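Local coordinates for protein type I modular polyketide synthase (Streptomyces albus subsp. albus, PDB 6IYT) that probably loads an extender unit, likely ethylmalonyl from its coenzyme A thioester, for chain elongation in salinomycin biosynthesis, through its acyltransferase domain, at residues A[137-142]-A[193-198]; A[151-156]-A[188-193]. All coordinates share one frame; numbering follows the deposited sequence.

Contact 1 of 2, residues A[137-142]-A[193-198]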
ATOM      1  N   VAL A 137     -14.866  -0.322  -2.471  1.00  8.75           N
ATOM      2  CA  VAL A 137     -16.291  -0.578  -2.297  1.00  8.30           C
ATOM      3  C   VAL A 137     -16.524  -1.930  -1.618  1.00  7.79           C
ATOM      4  O   VAL A 137     -17.274  -2.032  -0.688  1.00  7.73           O
ATOM      5  CB  VAL A 137     -17.057  -0.554  -3.647  1.00  8.50           C
ATOM      6  CG1 VAL A 137     -18.529  -0.874  -3.414  1.00 10.21           C
ATOM      7  CG2 VAL A 137     -16.907   0.791  -4.312  1.00  8.64           C
ATOM      8  N   GLU A 138     -15.879  -2.963  -2.110  1.00  7.86           N
ATOM      9  CA  GLU A 138     -16.158  -4.296  -1.629  1.00  9.21           C
ATOM     10  C   GLU A 138     -15.609  -4.455  -0.227  1.00  9.83           C
ATOM     11  O   GLU A 138     -16.230  -5.084   0.612  1.00 11.22           O
ATOM     12  CB  GLU A 138     -15.563  -5.353  -2.548  1.00 11.44           C
ATOM     13  CG  GLU A 138     -15.961  -6.763  -2.158  1.00 13.04           C
ATOM     14  CD  GLU A 138     -15.352  -7.821  -3.071  1.00 18.86           C
ATOM     15  OE1 GLU A 138     -15.408  -9.033  -2.698  1.00 17.79           O
ATOM     16  OE2 GLU A 138     -14.727  -7.431  -4.101  1.00 16.85           O
ATOM     17  N   LEU A 139     -14.552  -3.704   0.090  1.00  8.37           N
ATOM     18  CA  LEU A 139     -13.994  -3.771   1.432  1.00  7.89           C
ATOM     19  C   LEU A 139     -14.814  -2.956   2.460  1.00  7.56           C
ATOM     20  O   LEU A 139     -15.064  -3.420   3.556  1.00  8.02           O
ATOM     21  CB  LEU A 139     -12.524  -3.343   1.424  1.00  7.77           C
ATOM     22  CG  LEU A 139     -11.722  -3.795   2.622  1.00  7.46           C
ATOM     23  CD1 LEU A 139     -11.778  -5.307   2.770  1.00  8.00           C
ATOM     24  CD2 LEU A 139     -10.287  -3.308   2.520  1.00  7.98           C
ATOM     25  N   LEU A 140     -15.410  -1.846   2.021  1.00  7.46           N
ATOM     26  CA  LEU A 140     -16.357  -1.163   2.842  1.00  7.64           C
ATOM     27  C   LEU A 140     -17.498  -2.097   3.221  1.00  7.44           C
ATOM     28  O   LEU A 140     -17.965  -2.059   4.346  1.00  7.41           O
ATOM     29  CB  LEU A 140     -16.922   0.071   2.153  1.00  6.81           C
ATOM     30  CG  LEU A 140     -16.001   1.315   2.029  1.00  7.06           C
ATOM     31  CD1 LEU A 140     -16.694   2.346   1.169  1.00  7.77           C
ATOM     32  CD2 LEU A 140     -15.640   1.921   3.347  1.00  8.13           C
ATOM     33  N   ASP A 141     -17.948  -2.914   2.266  1.00  7.98           N
ATOM     34  CA  ASP A 141     -19.130  -3.748   2.470  1.00 10.48           C
ATOM     35  C   ASP A 141     -18.845  -4.938   3.332  1.00  9.86           C
ATOM     36  O   ASP A 141     -19.757  -5.492   3.947  1.00 12.17           O
ATOM     37  CB  ASP A 141     -19.680  -4.221   1.136  1.00 11.97           C
ATOM     38  CG  ASP A 141     -20.302  -3.100   0.339  1.00 16.89           C
ATOM     39  OD1 ASP A 141     -20.729  -2.109   0.956  1.00 16.59           O
ATOM     40  OD2 ASP A 141     -20.333  -3.206  -0.909  1.00 21.12           O
ATOM     41  N   SER A 142     -17.579  -5.360   3.380  1.00  8.97           N
ATOM     42  CA  SER A 142     -17.232  -6.672   3.916  1.00  9.30           C
ATOM     43  C   SER A 142     -16.327  -6.624   5.153  1.00  8.46           C
ATOM     44  O   SER A 142     -16.132  -7.648   5.809  1.00  8.47           O
ATOM     45  CB  SER A 142     -16.565  -7.516   2.843  1.00 10.40           C
ATOM     46  OG  SER A 142     -15.370  -6.885   2.396  1.00 12.18           O
ATOM     47  N   VAL A 193      -4.787   5.308   4.455  1.00  4.33           N
ATOM     48  CA  VAL A 193      -4.801   5.349   5.887  1.00  4.77           C
ATOM     49  C   VAL A 193      -5.680   4.232   6.433  1.00  4.72           C
ATOM     50  O   VAL A 193      -5.351   3.615   7.450  1.00  5.74           O
ATOM     51  CB  VAL A 193      -5.301   6.722   6.398  1.00  5.25           C
ATOM     52  CG1 VAL A 193      -5.490   6.679   7.908  1.00  5.90           C
ATOM     53  CG2 VAL A 193      -4.328   7.840   6.005  1.00  6.32           C
ATOM     54  N   SER A 194      -6.829   3.989   5.798  1.00  4.36           N
ATOM     55  CA  SER A 194      -7.770   3.001   6.327  1.00  4.61           C
ATOM     56  C   SER A 194      -7.288   1.577   6.120  1.00  4.24           C
ATOM     57  O   SER A 194      -7.592   0.683   6.922  1.00  4.69           O
ATOM     58  CB  SER A 194      -9.147   3.158   5.685  1.00  5.40           C
ATOM     59  OG  SER A 194      -9.638   4.465   5.887  1.00  5.93           O
ATOM     60  N   LEU A 195      -6.531   1.353   5.052  1.00  4.14           N
ATOM     61  CA  LEU A 195      -5.947   0.038   4.812  1.00  4.57           C
ATOM     62  C   LEU A 195      -4.906  -0.318   5.860  1.00  4.53           C
ATOM     63  O   LEU A 195      -4.804  -1.469   6.268  1.00  4.71           O
ATOM     64  CB  LEU A 195      -5.358  -0.074   3.409  1.00  4.62           C
ATOM     65  CG  LEU A 195      -6.297  -0.124   2.229  1.00  4.74           C
ATOM     66  CD1 LEU A 195      -5.492  -0.104   0.941  1.00  5.28           C
ATOM     67  CD2 LEU A 195      -7.197  -1.341   2.243  1.00  4.99           C
ATOM     68  N   ALA A 196      -4.262   0.680   6.442  1.00  5.12           N
ATOM     69  CA  ALA A 196      -3.290   0.386   7.520  1.00  4.93           C
ATOM     70  C   ALA A 196      -4.014  -0.208   8.769  1.00  5.09           C
ATOM     71  O   ALA A 196      -3.487  -1.110   9.444  1.00  4.56           O
ATOM     72  CB  ALA A 196      -2.529   1.618   7.881  1.00  4.72           C
ATOM     73  N   ALA A 197      -5.281   0.159   8.968  1.00  4.92           N
ATOM     74  CA  ALA A 197      -6.047  -0.376  10.067  1.00  5.62           C
ATOM     75  C   ALA A 197      -6.423  -1.847   9.882  1.00  5.20           C
ATOM     76  O   ALA A 197      -6.625  -2.547  10.851  1.00  6.60           O
ATOM     77  CB  ALA A 197      -7.297   0.456  10.309  1.00  6.11           C
ATOM     78  N   VAL A 198      -6.527  -2.309   8.635  1.00  5.83           N
ATOM     79  CA  VAL A 198      -6.800  -3.706   8.361  1.00  5.81           C
ATOM     80  C   VAL A 198      -5.608  -4.552   8.830  1.00  5.88           C
ATOM     81  O   VAL A 198      -5.770  -5.550   9.496  1.00  5.58           O
ATOM     82  CB  VAL A 198      -7.066  -3.939   6.854  1.00  5.88           C
ATOM     83  CG1 VAL A 198      -7.106  -5.414   6.518  1.00  6.64           C
ATOM     84  CG2 VAL A 198      -8.352  -3.242   6.438  1.00  6.57           C
TER
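Leu139 reaches out from the short helix 137-142 and meets Leu195 and Val198, which lie one turn apart on helix 181-200. The contact is purely apolar and small, about 84 Å² counted over both sides. One methyl does the touching: Leu139 CD2 lies 3.7 Å from Leu195 CD2, methyl against methyl, and the same CD2 comes within 4.4 Å of Val198 CG2, a looser approach. The Leu139 side chain is directed at the other helix from its root, with CG anti to the backbone N (chi1 -161°). The Leu195 side chain leaves its backbone to the side, but its end, CD2, comes nearer to Leu139. With the nearest CA atoms, those of Leu139 and Leu195, 9.5 Å apart, a long branched leucine on each side suits the gap, while the shorter Val198 reaches Leu139 from a CB that already points across.

The hydrogen bonds and charges lie beside the contact, not across it. Ser142 OG donates to Glu138 O at 2.7 Å, one turn back, approaching at a C=O...donor angle of 130° and tilted from the carbonyl plane; a small hydroxyl residue can fold back in this way at the end of a helix. Asp141 OD1 forms a salt bridge with Arg170 of helix 165-170.

Leu139 also touches Phe146 of helix 144-158 and Val431 of helix 428-439, and Val198 packs on Val431 and Phe435, so the contact belongs to a buried cluster in which helix 137-142 meets helices 144-158, 181-200 and 428-439.

Contact 2 of 2, residues A[151-156]-A[188-193]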
ATOM      1  N   ALA A 151     -14.588   5.800   7.817  1.00  6.41           N
ATOM      2  CA  ALA A 151     -15.528   6.825   8.280  1.00  6.84           C
ATOM      3  C   ALA A 151     -14.831   7.925   9.050  1.00  9.01           C
ATOM      4  O   ALA A 151     -15.124   9.116   8.828  1.00  7.73           O
ATOM      5  CB  ALA A 151     -16.622   6.200   9.132  1.00  6.77           C
ATOM      6  N   GLU A 152     -13.892   7.555   9.926  1.00  8.80           N
ATOM      7  CA  GLU A 152     -13.127   8.550  10.708  1.00 10.52           C
ATOM      8  C   GLU A 152     -12.355   9.459   9.783  1.00  8.76           C
ATOM      9  O   GLU A 152     -12.300  10.671   9.983  1.00  8.64           O
ATOM     10  CB  GLU A 152     -12.134   7.870  11.669  1.00 13.76           C
ATOM     11  CG  GLU A 152     -12.762   6.910  12.670  1.00 20.17           C
ATOM     12  CD  GLU A 152     -11.731   6.280  13.629  1.00 29.58           C
ATOM     13  OE1 GLU A 152     -10.500   6.361  13.342  1.00 21.61           O
ATOM     14  OE2 GLU A 152     -12.150   5.798  14.721  1.00 33.31           O
ATOM     15  N   VAL A 153     -11.637   8.860   8.841  1.00  6.83           N
ATOM     16  CA  VAL A 153     -10.758   9.623   7.990  1.00  6.91           C
ATOM     17  C   VAL A 153     -11.551  10.491   6.974  1.00  6.73           C
ATOM     18  O   VAL A 153     -11.261  11.661   6.796  1.00  8.09           O
ATOM     19  CB  VAL A 153      -9.821   8.703   7.234  1.00  6.25           C
ATOM     20  CG1 VAL A 153      -8.934   9.526   6.311  1.00  7.57           C
ATOM     21  CG2 VAL A 153      -8.979   7.889   8.214  1.00  6.92           C
ATOM     22  N   ALA A 154     -12.623   9.931   6.442  1.00  6.32           N
ATOM     23  CA  ALA A 154     -13.543  10.665   5.564  1.00  7.57           C
ATOM     24  C   ALA A 154     -14.127  11.886   6.232  1.00  8.27           C
ATOM     25  O   ALA A 154     -14.254  12.933   5.598  1.00  8.17           O
ATOM     26  CB  ALA A 154     -14.650   9.768   5.067  1.00  8.20           C
ATOM     27  N   SER A 155     -14.413  11.785   7.520  1.00 10.24           N
ATOM     28  CA  SER A 155     -14.962  12.918   8.258  1.00 11.65           C
ATOM     29  C   SER A 155     -13.985  14.033   8.304  1.00 11.26           C
ATOM     30  O   SER A 155     -14.367  15.178   8.221  1.00  9.66           O
ATOM     31  CB  SER A 155     -15.353  12.532   9.674  1.00 14.14           C
ATOM     32  OG  SER A 155     -16.490  11.693   9.642  1.00 23.44           O
ATOM     33  N   ALA A 156     -12.711  13.690   8.459  1.00  9.56           N
ATOM     34  CA  ALA A 156     -11.664  14.671   8.455  1.00 10.12           C
ATOM     35  C   ALA A 156     -11.543  15.351   7.110  1.00  9.80           C
ATOM     36  O   ALA A 156     -11.425  16.580   7.044  1.00  7.81           O
ATOM     37  CB  ALA A 156     -10.338  14.045   8.875  1.00 11.68           C
ATOM     38  N   LEU A 188      -7.619   8.723  -2.227  1.00  5.74           N
ATOM     39  CA  LEU A 188      -6.431   7.876  -2.019  1.00  6.39           C
ATOM     40  C   LEU A 188      -5.904   7.942  -0.597  1.00  5.43           C
ATOM     41  O   LEU A 188      -5.511   6.934  -0.042  1.00  4.62           O
ATOM     42  CB  LEU A 188      -5.328   8.272  -2.988  1.00  8.31           C
ATOM     43  CG  LEU A 188      -4.985   7.405  -4.196  1.00 15.63           C
ATOM     44  CD1 LEU A 188      -6.068   6.460  -4.629  1.00 15.91           C
ATOM     45  CD2 LEU A 188      -4.455   8.242  -5.359  1.00 12.64           C
ATOM     46  N   PHE A 189      -5.806   9.163  -0.056  1.00  4.81           N
ATOM     47  CA  PHE A 189      -5.436   9.382   1.314  1.00  4.80           C
ATOM     48  C   PHE A 189      -6.331   8.571   2.271  1.00  5.56           C
ATOM     49  O   PHE A 189      -5.837   7.848   3.113  1.00  4.51           O
ATOM     50  CB  PHE A 189      -5.542  10.865   1.642  1.00  5.21           C
ATOM     51  CG  PHE A 189      -5.471  11.171   3.100  1.00  4.68           C
ATOM     52  CD1 PHE A 189      -4.244  11.309   3.728  1.00  4.70           C
ATOM     53  CD2 PHE A 189      -6.592  11.511   3.786  1.00  4.41           C
ATOM     54  CE1 PHE A 189      -4.155  11.649   5.071  1.00  4.44           C
ATOM     55  CE2 PHE A 189      -6.527  11.878   5.113  1.00  4.13           C
ATOM     56  CZ  PHE A 189      -5.291  11.953   5.760  1.00  4.40           C
ATOM     57  N   THR A 190      -7.639   8.629   2.055  1.00  4.77           N
ATOM     58  CA  THR A 190      -8.579   7.964   2.945  1.00  6.07           C
ATOM     59  C   THR A 190      -8.414   6.473   2.836  1.00  5.20           C
ATOM     60  O   THR A 190      -8.323   5.792   3.846  1.00  5.10           O
ATOM     61  CB  THR A 190     -10.044   8.355   2.644  1.00  7.31           C
ATOM     62  OG1 THR A 190     -10.443   7.815   1.382  1.00 22.83           O
ATOM     63  CG2 THR A 190     -10.165   9.797   2.620  1.00  5.55           C
ATOM     64  N   VAL A 191      -8.225   5.993   1.628  1.00  4.98           N
ATOM     65  CA  VAL A 191      -8.100   4.562   1.408  1.00  4.86           C
ATOM     66  C   VAL A 191      -6.771   4.030   2.016  1.00  4.91           C
ATOM     67  O   VAL A 191      -6.772   3.006   2.727  1.00  4.86           O
ATOM     68  CB  VAL A 191      -8.185   4.211  -0.078  1.00  5.33           C
ATOM     69  CG1 VAL A 191      -7.703   2.811  -0.313  1.00  5.33           C
ATOM     70  CG2 VAL A 191      -9.598   4.377  -0.588  1.00  5.44           C
ATOM     71  N   MET A 192      -5.679   4.778   1.844  1.00  4.87           N
ATOM     72  CA  MET A 192      -4.334   4.292   2.310  1.00  4.83           C
ATOM     73  C   MET A 192      -4.252   4.285   3.840  1.00  4.78           C
ATOM     74  O   MET A 192      -3.769   3.326   4.459  1.00  4.97           O
ATOM     75  CB  MET A 192      -3.233   5.170   1.739  1.00  5.79           C
ATOM     76  CG  MET A 192      -2.875   4.838   0.318  1.00  5.81           C
ATOM     77  SD  MET A 192      -1.378   5.698  -0.245  1.00  8.61           S
ATOM     78  CE  MET A 192      -1.850   7.388  -0.098  1.00  8.75           C
ATOM     79  N   VAL A 193      -4.787   5.308   4.455  1.00  4.33           N
ATOM     80  CA  VAL A 193      -4.801   5.349   5.887  1.00  4.77           C
ATOM     81  C   VAL A 193      -5.680   4.232   6.433  1.00  4.72           C
ATOM     82  O   VAL A 193      -5.351   3.615   7.450  1.00  5.74           O
ATOM     83  CB  VAL A 193      -5.301   6.722   6.398  1.00  5.25           C
ATOM     84  CG1 VAL A 193      -5.490   6.679   7.908  1.00  5.90           C
ATOM     85  CG2 VAL A 193      -4.328   7.840   6.005  1.00  6.32           C
TER
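Val153 is the residue through which helix 144-158 meets helix 181-200 here, its two methyls dividing the work between Phe189, Thr190 and Val193. CG1, anti to the backbone N (chi1 178°), approaches Phe189 CE2 at 3.6 Å, obliquely to the ring, and lies 3.7 Å from Thr190 CA, close against the backbone. CG2 points to the next turn and meets Val193 CG1 at 3.7 Å. A beta-branched valine suits this place, because its two methyls diverge near the main chain and can serve successive turns of the partner while the helices stay close: Val153 and Thr190 CA atoms are only 5.7 Å apart. Within helix 181-200, Val193 CG2 sits over one face of the Phe189 ring, displaced toward its rim.

Thr190 turns its methyl to the interface, CG2 lying 3.9 Å from Val153 CG1. Its OG1 is hydrogen-bonded to Val187 O, which pairs the polar half of this buried residue inside its own helix. On the outer side of helix 144-158, Ala151 O accepts both Ser155 N and Ser155 OG, from opposite faces of its plane; the hydroxyl bond is 3.0 Å long.

The axes of the two segments run roughly antiparallel, at 152°, and approach to 9.1 Å. Phe189 also packs on helices 215-223 and 228-245. It lies near, without touching, Gly211, Ser213 and Gly215, whose GxSxG sequence is consistent with the nucleophile elbow of the acyltransferase family; the helix pair is part of the buried apolar packing next to it.

In the fold
From the N terminus the chain leaves strand 120-125, forms helix 137-142, then helix 144-158, and after helix 165-170 arrives at helix 181-200, where both contacts are made. Contact 2 brings helix 144-158 against the middle of that helix and closes the shorter loop, with 31 intervening residues. Contact 1 spans 50 residues, joins helix 137-142 to the later part, and so encloses contact 2. Their centres are 10 Å apart, Val193 belongs to both ranges, and Ser194 OG packs near Val153 CG2. Together they pack two consecutive helices against helix 181-200, which leads to strand 208-211 of the parallel sheet.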